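Side-chain contacts in ABC transporter, substrate binding protein (Mannopine) (Agrobacterium fabrum, PDB 5L9S), which serves as the periplasmic solute-binding protein of an ABC transporter, probably capturing mannopine for uptake into the cell: residues A[16-20]-A[21-25]; A[277-280]-A[281-285]; A[62-65]-A[66-70]; A[247-250]-A[251-254]; A[92-95]-A[96-100]. All blocks are in the same frame, centred on the assembly; numbering follows the deposited sequence.

Along the chain the order is contact 1, contact 3, contact 5, contact 4 and contact 2. Helix 12-30 carries contact 1 and packs against helix 247-258, which carries contact 4; their centres are about 15 Å apart. Contact 1 also touches contact 3 through Leu-18 and Leu-63, the latter on strand 61-65. Contact 5, in the loop leading to strand 99-100, meets contact 2 at the start of helix 278-283, with centres about 14 Å apart. Contacts 3 and 5 reach the same mixed sheet without touching. Helices 12-30 and 247-258 thus pack on each other and on sheet strands, while Asp-93 ties helix 278-283 to the 92-95 loop, joining regions far apart in sequence within the binding-protein fold.

Contact 1 (A[16-20]-A[21-25])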
# COMPACT_ATOMS: atom_id res chain seq x y z
N LYS A 16 -12.27 -8.48 9.63
CA LYS A 16 -12.12 -9.25 10.87
C LYS A 16 -11.01 -8.70 11.73
O LYS A 16 -11.21 -8.52 12.93
CB LYS A 16 -11.88 -10.72 10.53
CG LYS A 16 -12.20 -11.71 11.64
CD LYS A 16 -11.78 -13.13 11.23
CE LYS A 16 -12.86 -13.96 10.54
NZ LYS A 16 -13.13 -13.52 9.14
N ALA A 17 -9.83 -8.40 11.12
CA ALA A 17 -8.67 -7.82 11.80
C ALA A 17 -9.01 -6.43 12.40
O ALA A 17 -8.65 -6.14 13.55
CB ALA A 17 -7.49 -7.71 10.83
N LEU A 18 -9.75 -5.60 11.63
CA LEU A 18 -10.20 -4.27 12.04
C LEU A 18 -11.26 -4.33 13.14
O LEU A 18 -11.26 -3.47 14.01
CB LEU A 18 -10.68 -3.44 10.83
CG LEU A 18 -9.65 -3.22 9.68
CD1 LEU A 18 -10.24 -2.40 8.58
CD2 LEU A 18 -8.35 -2.57 10.17
N ARG A 19 -12.11 -5.34 13.14
CA ARG A 19 -13.16 -5.49 14.15
C ARG A 19 -12.56 -5.78 15.52
O ARG A 19 -12.96 -5.17 16.52
CB ARG A 19 -14.12 -6.61 13.74
CG ARG A 19 -15.50 -6.53 14.40
CD ARG A 19 -16.38 -7.69 13.99
NE ARG A 19 -16.51 -7.81 12.52
CZ ARG A 19 -17.42 -7.17 11.78
NH1 ARG A 19 -18.29 -6.34 12.35
NH2 ARG A 19 -17.46 -7.35 10.47
N GLU A 20 -11.58 -6.69 15.56
CA GLU A 20 -10.89 -7.14 16.76
C GLU A 20 -9.96 -6.08 17.34
O GLU A 20 -9.90 -5.92 18.56
CB GLU A 20 -10.09 -8.42 16.47
CG GLU A 20 -10.94 -9.64 16.11
CD GLU A 20 -10.21 -10.84 15.51
OE1 GLU A 20 -8.99 -10.74 15.25
OE2 GLU A 20 -10.89 -11.87 15.28
N ALA A 21 -9.21 -5.37 16.47
CA ALA A 21 -8.21 -4.40 16.89
C ALA A 21 -8.69 -2.96 16.99
O ALA A 21 -8.12 -2.19 17.76
CB ALA A 21 -7.01 -4.49 15.97
N TRP A 22 -9.73 -2.59 16.21
CA TRP A 22 -10.17 -1.21 16.11
C TRP A 22 -11.63 -0.95 16.45
O TRP A 22 -11.90 -0.06 17.26
CB TRP A 22 -9.82 -0.73 14.68
CG TRP A 22 -10.17 0.68 14.31
CD1 TRP A 22 -10.36 1.74 15.15
CD2 TRP A 22 -10.28 1.20 12.98
NE1 TRP A 22 -10.63 2.87 14.42
CE2 TRP A 22 -10.57 2.57 13.09
CE3 TRP A 22 -10.14 0.63 11.70
CZ2 TRP A 22 -10.74 3.39 11.97
CZ3 TRP A 22 -10.38 1.43 10.60
CH2 TRP A 22 -10.65 2.79 10.73
N PHE A 23 -12.58 -1.69 15.86
CA PHE A 23 -14.01 -1.43 16.06
C PHE A 23 -14.54 -1.84 17.41
O PHE A 23 -15.14 -0.99 18.07
CB PHE A 23 -14.85 -2.05 14.93
CG PHE A 23 -14.38 -1.64 13.55
CD1 PHE A 23 -13.81 -0.38 13.33
CD2 PHE A 23 -14.54 -2.49 12.46
CE1 PHE A 23 -13.38 -0.00 12.06
CE2 PHE A 23 -14.11 -2.10 11.19
CZ PHE A 23 -13.52 -0.87 11.00
N GLU A 24 -14.34 -3.10 17.84
CA GLU A 24 -14.80 -3.54 19.16
C GLU A 24 -14.13 -2.72 20.28
O GLU A 24 -14.90 -2.17 21.08
CB GLU A 24 -14.68 -5.06 19.37
CG GLU A 24 -15.82 -5.81 18.69
CD GLU A 24 -15.66 -7.30 18.44
OE1 GLU A 24 -14.58 -7.86 18.74
OE2 GLU A 24 -16.62 -7.92 17.93
N PRO A 25 -12.77 -2.49 20.29
CA PRO A 25 -12.20 -1.65 21.36
C PRO A 25 -12.80 -0.24 21.43
O PRO A 25 -13.06 0.25 22.53
CB PRO A 25 -10.69 -1.63 21.03
CG PRO A 25 -10.47 -2.89 20.24
CD PRO A 25 -11.71 -3.04 19.42
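Leu-18 (chi1 -58°) and Phe-23 (chi1 -53°) both carry CG beside the backbone N, and these torsions lay the Phe-23 ring against the leucine, with Leu-18 CB 3.7 Å from Phe-23 CE2. The setting is helix 12-30 of the beta-alpha-beta unit formed with strands 4-9 and 33-38, at a pi-type turn. There Leu-18 O is gripped twice, by Trp-22 N at 2.8 Å and by Phe-23 N at 2.9 Å, the former standing above the carbonyl plane. The same oxygen lies over one face of the Phe-23 ring. Trp-22 takes the other course, its CG opposite the backbone N (chi1 -180°), which runs the indole alongside Leu-18; Leu-18 CD2 meets the indole near its plane, 4.0 Å from Trp-22 CE3. A large apolar ring suits this buried side, while its one polar group, NE1, bonds to Leu-253 O of helix 247-258. Small Ala-17 and Ala-21 let helix 261-271 come close. Arg-19 is partly exposed, its guanidinium held by a salt bridge to Glu-15 and a hydrogen bond to Thr-36. The wide turn continues with Glu-24 N bonded to Arg-19 O, 2.8 Å away. Proline suits the kink that follows, having no N-H to offer: Pro-25 CD sits 3.5 Å from Glu-20 O.

Contact 2 (A[277-280]-A[281-285]); sequences SQKA and ISQMS
Lys-279 O, in the first turn of the short helix 278-283, accepts hydrogen bonds from two residues at its C-terminal end: Ser-282 OG reaches it at 2.8 Å and Gln-283 N at 2.9 Å. Ser-282 can do this because chi1 of 63° sets OG between its own backbone N and carbonyl carbon, turned back toward the preceding turn; the hydroxyl arrives above the carbonyl plane. Ile-281 N bonds to Ser-277 O, 3.3 Å apart.

Capping comes next. Ser-277 is the N-cap, its OG receiving a weak bond from Ala-280 N, and Asp-93 holds the same hydroxyl from the neighbouring loop. Ser-285 repeats the role for the following helix through Ala-288 N.

Van der Waals contacts set side-chain carbons against backbone carbonyls. Ile-281 CG1 rests 3.5 Å from Ser-277 O, and flexible Met-284 brings CG to 3.4 Å from Ala-280 O. Apolar packing leads outward: Ile-281 onto Leu-95 and Pro-275, while Met-284 touches Ala-265. On the exposed flank Gln-283 OE1 approaches the lysine stem, 3.6 Å from Lys-279 CG.

Short helices have few internal bonds; here the hydroxyls of Ser-277 at the start and Ser-282 in the last turn add to them, and Asp-93 bonds both Ser-277 OG and Lys-279 N.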
# COMPACT_ATOMS: atom_id res chain seq x y z
N SER A 277 2.01 4.62 12.70
CA SER A 277 2.67 4.97 13.95
C SER A 277 4.03 4.28 14.05
O SER A 277 4.15 3.09 13.79
CB SER A 277 1.78 4.60 15.14
OG SER A 277 2.40 4.74 16.40
N GLN A 278 5.06 5.04 14.43
CA GLN A 278 6.41 4.51 14.64
C GLN A 278 6.47 3.63 15.90
O GLN A 278 7.21 2.63 15.92
CB GLN A 278 7.40 5.66 14.70
CG GLN A 278 7.52 6.34 13.34
CD GLN A 278 8.60 7.37 13.32
OE1 GLN A 278 9.80 7.05 13.36
NE2 GLN A 278 8.20 8.63 13.27
N LYS A 279 5.65 3.97 16.92
CA LYS A 279 5.53 3.22 18.16
C LYS A 279 4.90 1.87 17.86
O LYS A 279 5.37 0.89 18.41
CB LYS A 279 4.70 3.99 19.21
CG LYS A 279 4.79 3.43 20.63
CD LYS A 279 4.88 4.55 21.67
CE LYS A 279 5.77 4.15 22.84
NZ LYS A 279 5.03 3.39 23.88
N ALA A 280 3.84 1.83 17.01
CA ALA A 280 3.14 0.61 16.62
C ALA A 280 4.08 -0.35 15.89
O ALA A 280 4.05 -1.53 16.20
CB ALA A 280 1.92 0.93 15.76
N ILE A 281 4.95 0.16 14.96
CA ILE A 281 5.95 -0.63 14.23
C ILE A 281 6.86 -1.38 15.23
O ILE A 281 7.05 -2.59 15.09
CB ILE A 281 6.79 0.20 13.20
CG1 ILE A 281 5.97 0.64 11.98
CG2 ILE A 281 8.04 -0.56 12.73
CD1 ILE A 281 6.46 1.91 11.28
N SER A 282 7.41 -0.66 16.21
CA SER A 282 8.32 -1.23 17.20
C SER A 282 7.62 -2.12 18.25
O SER A 282 8.25 -3.01 18.81
CB SER A 282 9.09 -0.11 17.89
OG SER A 282 8.19 0.72 18.60
N GLN A 283 6.33 -1.86 18.50
CA GLN A 283 5.48 -2.55 19.47
C GLN A 283 5.01 -3.93 18.99
O GLN A 283 4.44 -4.68 19.79
CB GLN A 283 4.23 -1.71 19.71
CG GLN A 283 3.90 -1.45 21.15
CD GLN A 283 2.71 -0.53 21.23
OE1 GLN A 283 2.81 0.62 21.66
NE2 GLN A 283 1.56 -1.03 20.80
N MET A 284 5.18 -4.24 17.69
CA MET A 284 4.74 -5.52 17.13
C MET A 284 5.60 -6.67 17.62
O MET A 284 6.76 -6.45 17.99
CB MET A 284 4.65 -5.48 15.59
CG MET A 284 3.45 -4.69 15.10
SD MET A 284 3.21 -4.47 13.31
CE MET A 284 4.76 -3.83 12.82
N SER A 285 5.04 -7.90 17.64
CA SER A 285 5.74 -9.12 18.06
C SER A 285 7.03 -9.29 17.27
O SER A 285 7.10 -8.85 16.12
CB SER A 285 4.86 -10.35 17.87
OG SER A 285 4.74 -10.72 16.50

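Contact 3 (A[62-65]-A[66-70]); sequences YLDG and EIQAG
Gly-65 O turns toward Gln-68 and Ala-69 where strand 61-65 gives way to a loop, and it receives two weak backbone bonds, from Ala-69 N at 3.0 Å and from Gln-68 N at 3.2 Å. The residues 66-68 have helical backbone angles without regular helical bonding, and this shared oxygen helps to tie the turn to the strand end. Ala-69 CB, 3.4 Å from Gly-65 O, is small enough to sit against it and leans on Arg-237 and His-74.

The Asp-64 carboxylate belongs to the same close, mostly buried part. It crosses the glutamine stem, with Asp-64 OD2 only 3.3 Å from Gln-68 CG, and the carboxylate and amide planes are 27° apart. Asp-64 OD1 accepts Gly-65 N at 2.9 Å on its anti side and also meets Arg-45 in a salt bridge, while Asp-64 OD2 lies at the edge of the Tyr-62 ring, in the ring plane. Aspartate suits this place because a short acid can serve its own neighbouring peptide and a cation together. Glu-66 is buried too; its carboxylate is held by Lys-105 and by Gly-235 N.

By contrast, the outer side is looser. Gln-68 is partly exposed: CG is opposite the backbone N (chi1 173°) and the chain then bends, taking the amide away from the strand. Ile-67 is likewise partly exposed and meets Pro-305.

Two acids flank Gly-65, each paired with a cation and a backbone N-H, which probably favours their ionised forms and helps to fix the path of the chain as it leaves the sheet.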
# COMPACT_ATOMS: atom_id res chain seq x y z
N TYR A 62 -15.21 5.01 4.49
CA TYR A 62 -14.83 3.90 3.61
C TYR A 62 -13.32 3.86 3.42
O TYR A 62 -12.64 4.88 3.56
CB TYR A 62 -15.61 3.87 2.28
CG TYR A 62 -15.19 4.89 1.23
CD1 TYR A 62 -15.65 6.20 1.29
CD2 TYR A 62 -14.38 4.52 0.16
CE1 TYR A 62 -15.29 7.13 0.31
CE2 TYR A 62 -14.00 5.45 -0.81
CZ TYR A 62 -14.47 6.75 -0.74
OH TYR A 62 -14.11 7.68 -1.69
N LEU A 63 -12.77 2.66 3.15
CA LEU A 63 -11.35 2.53 2.89
C LEU A 63 -11.10 2.50 1.39
O LEU A 63 -11.89 1.93 0.64
CB LEU A 63 -10.76 1.25 3.54
CG LEU A 63 -10.93 1.07 5.05
CD1 LEU A 63 -10.47 -0.31 5.46
CD2 LEU A 63 -10.17 2.12 5.85
N ASP A 64 -9.98 3.07 0.94
CA ASP A 64 -9.54 3.04 -0.46
C ASP A 64 -8.05 3.27 -0.53
O ASP A 64 -7.49 3.88 0.38
CB ASP A 64 -10.29 4.07 -1.33
CG ASP A 64 -10.50 3.65 -2.78
OD1 ASP A 64 -9.79 2.71 -3.24
OD2 ASP A 64 -11.36 4.24 -3.46
N GLY A 65 -7.41 2.83 -1.61
CA GLY A 65 -5.99 3.02 -1.84
C GLY A 65 -5.60 4.48 -1.79
O GLY A 65 -6.40 5.34 -2.17
N GLU A 66 -4.38 4.77 -1.32
CA GLU A 66 -3.90 6.14 -1.14
C GLU A 66 -3.77 6.94 -2.45
O GLU A 66 -3.95 8.16 -2.45
CB GLU A 66 -2.61 6.19 -0.31
CG GLU A 66 -1.33 5.65 -0.94
CD GLU A 66 -0.11 5.92 -0.08
OE1 GLU A 66 0.22 7.11 0.13
OE2 GLU A 66 0.48 4.95 0.44
N ILE A 67 -3.50 6.26 -3.56
CA ILE A 67 -3.39 6.90 -4.87
C ILE A 67 -4.78 7.28 -5.36
O ILE A 67 -4.94 8.34 -5.96
CB ILE A 67 -2.55 6.05 -5.88
CG1 ILE A 67 -1.08 6.07 -5.44
CG2 ILE A 67 -2.70 6.58 -7.34
CD1 ILE A 67 -0.39 4.86 -5.74
N GLN A 68 -5.81 6.48 -5.05
CA GLN A 68 -7.16 6.84 -5.43
C GLN A 68 -7.69 7.95 -4.48
O GLN A 68 -8.53 8.75 -4.90
CB GLN A 68 -8.08 5.58 -5.49
CG GLN A 68 -9.58 5.84 -5.72
CD GLN A 68 -9.97 6.46 -7.06
OE1 GLN A 68 -9.39 6.20 -8.12
NE2 GLN A 68 -11.01 7.27 -7.04
N ALA A 69 -7.10 8.08 -3.27
CA ALA A 69 -7.53 9.01 -2.23
C ALA A 69 -6.84 10.44 -2.07
O ALA A 69 -7.11 11.05 -1.06
CB ALA A 69 -7.47 8.30 -0.89
N GLY A 70 -6.08 11.04 -2.97
CA GLY A 70 -5.63 10.63 -4.27
C GLY A 70 -6.11 11.58 -5.34
O GLY A 70 -5.64 12.72 -5.44

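Contact 4 (A[247-250]-A[251-254]); sequences RENA and LKLI
The guanidinium of Arg-247 has a methyl group of Leu-251 over one face: Leu-251 CD1 stands 3.6 Å from Arg-247 NH2, offset toward the rim of the group. NH1 forms a salt bridge with Glu-79. The planar cation thus combines a charged partner with an apolar neighbour one turn along the helix. A bend at chi3 (78°) folds the arginine chain back over the leucine, and Leu-251, with CG beside its backbone N (chi1 -69°), raises its branch to meet it. Leu-251 CG also lies 3.4 Å from Arg-247 O.

Beneath the side chains the helix is regular. Leu-251 N bonds to Arg-247 O at 3.1 Å, Lys-252 N to Glu-248 O at 3.2 Å, and Leu-253 N and Ile-254 N continue the pattern to Asn-249 O and Ala-250 O.

The exposed and buried sides call for different residues. Lys-252 is extended; its stem runs past the backbone, with Lys-252 CG 3.5 Å from Glu-248 O, and touches Ile-32 and Phe-26. Lys-252 and Asn-249 run side by side, pointing the same way. Ala-250, with only a methyl, allows close approach to Leu-61 and Leu-240. Ile-254 CG1 is 3.4 Å from Ala-250 O, and its side chain packs against Ile-238 and Leu-81. Leu-253 packs on Phe-23 and Phe-26 of helix 12-30.

Glu-248 and Lys-252 are exposed, Ala-250, Leu-253 and Ile-254 are buried, and Arg-247 and Leu-251 lie at the border: an amphipathic alpha-helix laid against strands 61-65 and 224-240 of the mixed sheet.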
# COMPACT_ATOMS: atom_id res chain seq x y z
N ARG A 247 -20.98 12.27 11.13
CA ARG A 247 -19.70 12.95 10.86
C ARG A 247 -18.74 13.00 12.07
O ARG A 247 -17.58 12.58 11.96
CB ARG A 247 -19.95 14.38 10.31
CG ARG A 247 -18.82 14.93 9.43
CD ARG A 247 -18.75 16.45 9.42
NE ARG A 247 -18.11 16.98 10.62
CZ ARG A 247 -16.96 17.65 10.65
NH1 ARG A 247 -16.31 17.91 9.53
NH2 ARG A 247 -16.46 18.07 11.81
N GLU A 248 -19.25 13.49 13.22
CA GLU A 248 -18.53 13.65 14.49
C GLU A 248 -18.00 12.32 15.02
O GLU A 248 -16.81 12.21 15.34
CB GLU A 248 -19.42 14.38 15.53
CG GLU A 248 -20.94 14.32 15.29
CD GLU A 248 -21.71 15.63 15.39
OE1 GLU A 248 -21.62 16.30 16.44
OE2 GLU A 248 -22.45 15.95 14.43
N ASN A 249 -18.89 11.31 15.08
CA ASN A 249 -18.61 9.96 15.54
C ASN A 249 -17.62 9.27 14.63
O ASN A 249 -16.81 8.49 15.11
CB ASN A 249 -19.89 9.14 15.60
CG ASN A 249 -20.79 9.42 16.77
OD1 ASN A 249 -20.38 9.90 17.83
ND2 ASN A 249 -22.04 9.03 16.61
N ALA A 250 -17.70 9.53 13.31
CA ALA A 250 -16.80 8.96 12.32
C ALA A 250 -15.39 9.48 12.52
O ALA A 250 -14.44 8.70 12.39
CB ALA A 250 -17.30 9.29 10.92
N LEU A 251 -15.24 10.77 12.89
CA LEU A 251 -13.94 11.39 13.16
C LEU A 251 -13.32 10.92 14.50
O LEU A 251 -12.10 10.94 14.66
CB LEU A 251 -14.03 12.92 13.10
CG LEU A 251 -14.28 13.53 11.71
CD1 LEU A 251 -14.52 15.00 11.81
CD2 LEU A 251 -13.11 13.26 10.76
N LYS A 252 -14.16 10.48 15.45
CA LYS A 252 -13.75 9.94 16.75
C LYS A 252 -13.15 8.56 16.52
O LYS A 252 -12.21 8.17 17.22
CB LYS A 252 -14.97 9.81 17.69
CG LYS A 252 -15.45 11.09 18.33
CD LYS A 252 -16.40 10.75 19.47
CE LYS A 252 -17.36 11.87 19.82
NZ LYS A 252 -18.47 11.38 20.68
N LEU A 253 -13.72 7.82 15.54
CA LEU A 253 -13.27 6.49 15.13
C LEU A 253 -11.91 6.59 14.45
O LEU A 253 -11.04 5.74 14.69
CB LEU A 253 -14.32 5.78 14.25
CG LEU A 253 -13.99 4.36 13.77
CD1 LEU A 253 -13.85 3.40 14.92
CD2 LEU A 253 -15.01 3.87 12.82
N ILE A 254 -11.71 7.66 13.63
CA ILE A 254 -10.44 7.94 12.96
C ILE A 254 -9.35 8.28 14.00
O ILE A 254 -8.29 7.67 13.98
CB ILE A 254 -10.59 9.05 11.88
CG1 ILE A 254 -11.50 8.58 10.73
CG2 ILE A 254 -9.20 9.48 11.36
CD1 ILE A 254 -11.61 9.59 9.55

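Contact 5 (A[92-95]-A[96-100]); sequences TDLL and ADSCT
Leu-95 O is gripped twice by Ser-98, by OG at 2.7 Å and, more weakly, by the backbone N at 3.5 Å. These bonds close a type II beta turn running from Leu-95 to Ser-98. The hydroxyl comes from above the carbonyl plane, 37° out of it, and chi1 of -77° puts OG beside the serine's own N, where it can meet the oxygen together with that N. Serine suits the last position of the turn because its short hydroxyl strengthens a closure that the backbone bond alone makes poorly.

The inner positions belong to Ala-96 and Asp-97. Asp-97 adopts a positive phi of 63°, which the third position of a type II turn requires; aspartate tolerates it better than most residues with a side chain. Its carbonyl oxygen is taken by Arg-237, while its side chain sits at the surface. Apolar contact is small: Leu-94 CB touches Ser-98 CB at 3.9 Å, and the rest of Leu-94 packs on Phe-88 and Leu-258.

Just beyond, Ser-98 pairs through its backbone with Lys-105. The short hydroxyl bond supplements the weak backbone closure and probably steadies the turn just before Cys-99, which the disulfide to Cys-85 holds.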
# COMPACT_ATOMS: atom_id res chain seq x y z
N THR A 92 5.20 13.40 16.53
CA THR A 92 6.00 13.06 15.36
C THR A 92 6.03 11.53 15.27
O THR A 92 6.82 10.99 14.49
CB THR A 92 7.38 13.74 15.39
OG1 THR A 92 8.00 13.53 16.67
CG2 THR A 92 7.31 15.23 15.07
N ASP A 93 5.15 10.84 16.08
CA ASP A 93 4.95 9.39 16.14
C ASP A 93 4.49 8.92 14.79
O ASP A 93 4.96 7.90 14.30
CB ASP A 93 3.89 9.01 17.20
CG ASP A 93 3.37 7.57 17.18
OD1 ASP A 93 4.19 6.64 17.36
OD2 ASP A 93 2.13 7.38 17.05
N LEU A 94 3.49 9.58 14.23
CA LEU A 94 2.96 9.19 12.93
C LEU A 94 3.95 9.53 11.83
O LEU A 94 4.55 10.60 11.83
CB LEU A 94 1.55 9.81 12.67
CG LEU A 94 0.40 9.33 13.60
CD1 LEU A 94 -0.81 10.23 13.49
CD2 LEU A 94 0.02 7.88 13.34
N LEU A 95 4.14 8.56 10.92
CA LEU A 95 4.99 8.62 9.74
C LEU A 95 4.41 9.68 8.80
O LEU A 95 3.24 10.03 8.92
CB LEU A 95 5.02 7.23 9.06
CG LEU A 95 5.92 6.14 9.70
CD1 LEU A 95 5.70 4.79 9.04
CD2 LEU A 95 7.43 6.50 9.61
N ALA A 96 5.24 10.21 7.88
CA ALA A 96 4.80 11.28 6.96
C ALA A 96 3.54 10.95 6.14
O ALA A 96 3.32 9.79 5.74
CB ALA A 96 5.95 11.68 6.04
N ASP A 97 2.70 11.98 5.92
CA ASP A 97 1.46 11.93 5.13
C ASP A 97 0.40 10.98 5.71
O ASP A 97 -0.44 10.46 4.97
CB ASP A 97 1.76 11.61 3.64
CG ASP A 97 2.74 12.57 2.98
OD1 ASP A 97 2.55 13.81 3.11
OD2 ASP A 97 3.70 12.08 2.31
N SER A 98 0.44 10.74 7.02
CA SER A 98 -0.53 9.92 7.73
C SER A 98 -1.93 10.52 7.77
O SER A 98 -2.89 9.80 8.06
CB SER A 98 -0.06 9.60 9.14
OG SER A 98 0.92 8.59 9.00
N CYS A 99 -2.07 11.82 7.49
CA CYS A 99 -3.36 12.50 7.49
C CYS A 99 -3.35 13.58 6.41
O CYS A 99 -2.71 14.63 6.57
CB CYS A 99 -3.67 13.08 8.88
SG CYS A 99 -5.43 13.05 9.33
N THR A 100 -4.03 13.30 5.29
CA THR A 100 -4.12 14.21 4.16
C THR A 100 -5.56 14.63 3.87
O THR A 100 -6.48 14.25 4.59
CB THR A 100 -3.47 13.58 2.94
OG1 THR A 100 -4.29 12.50 2.50
CG2 THR A 100 -2.03 13.15 3.18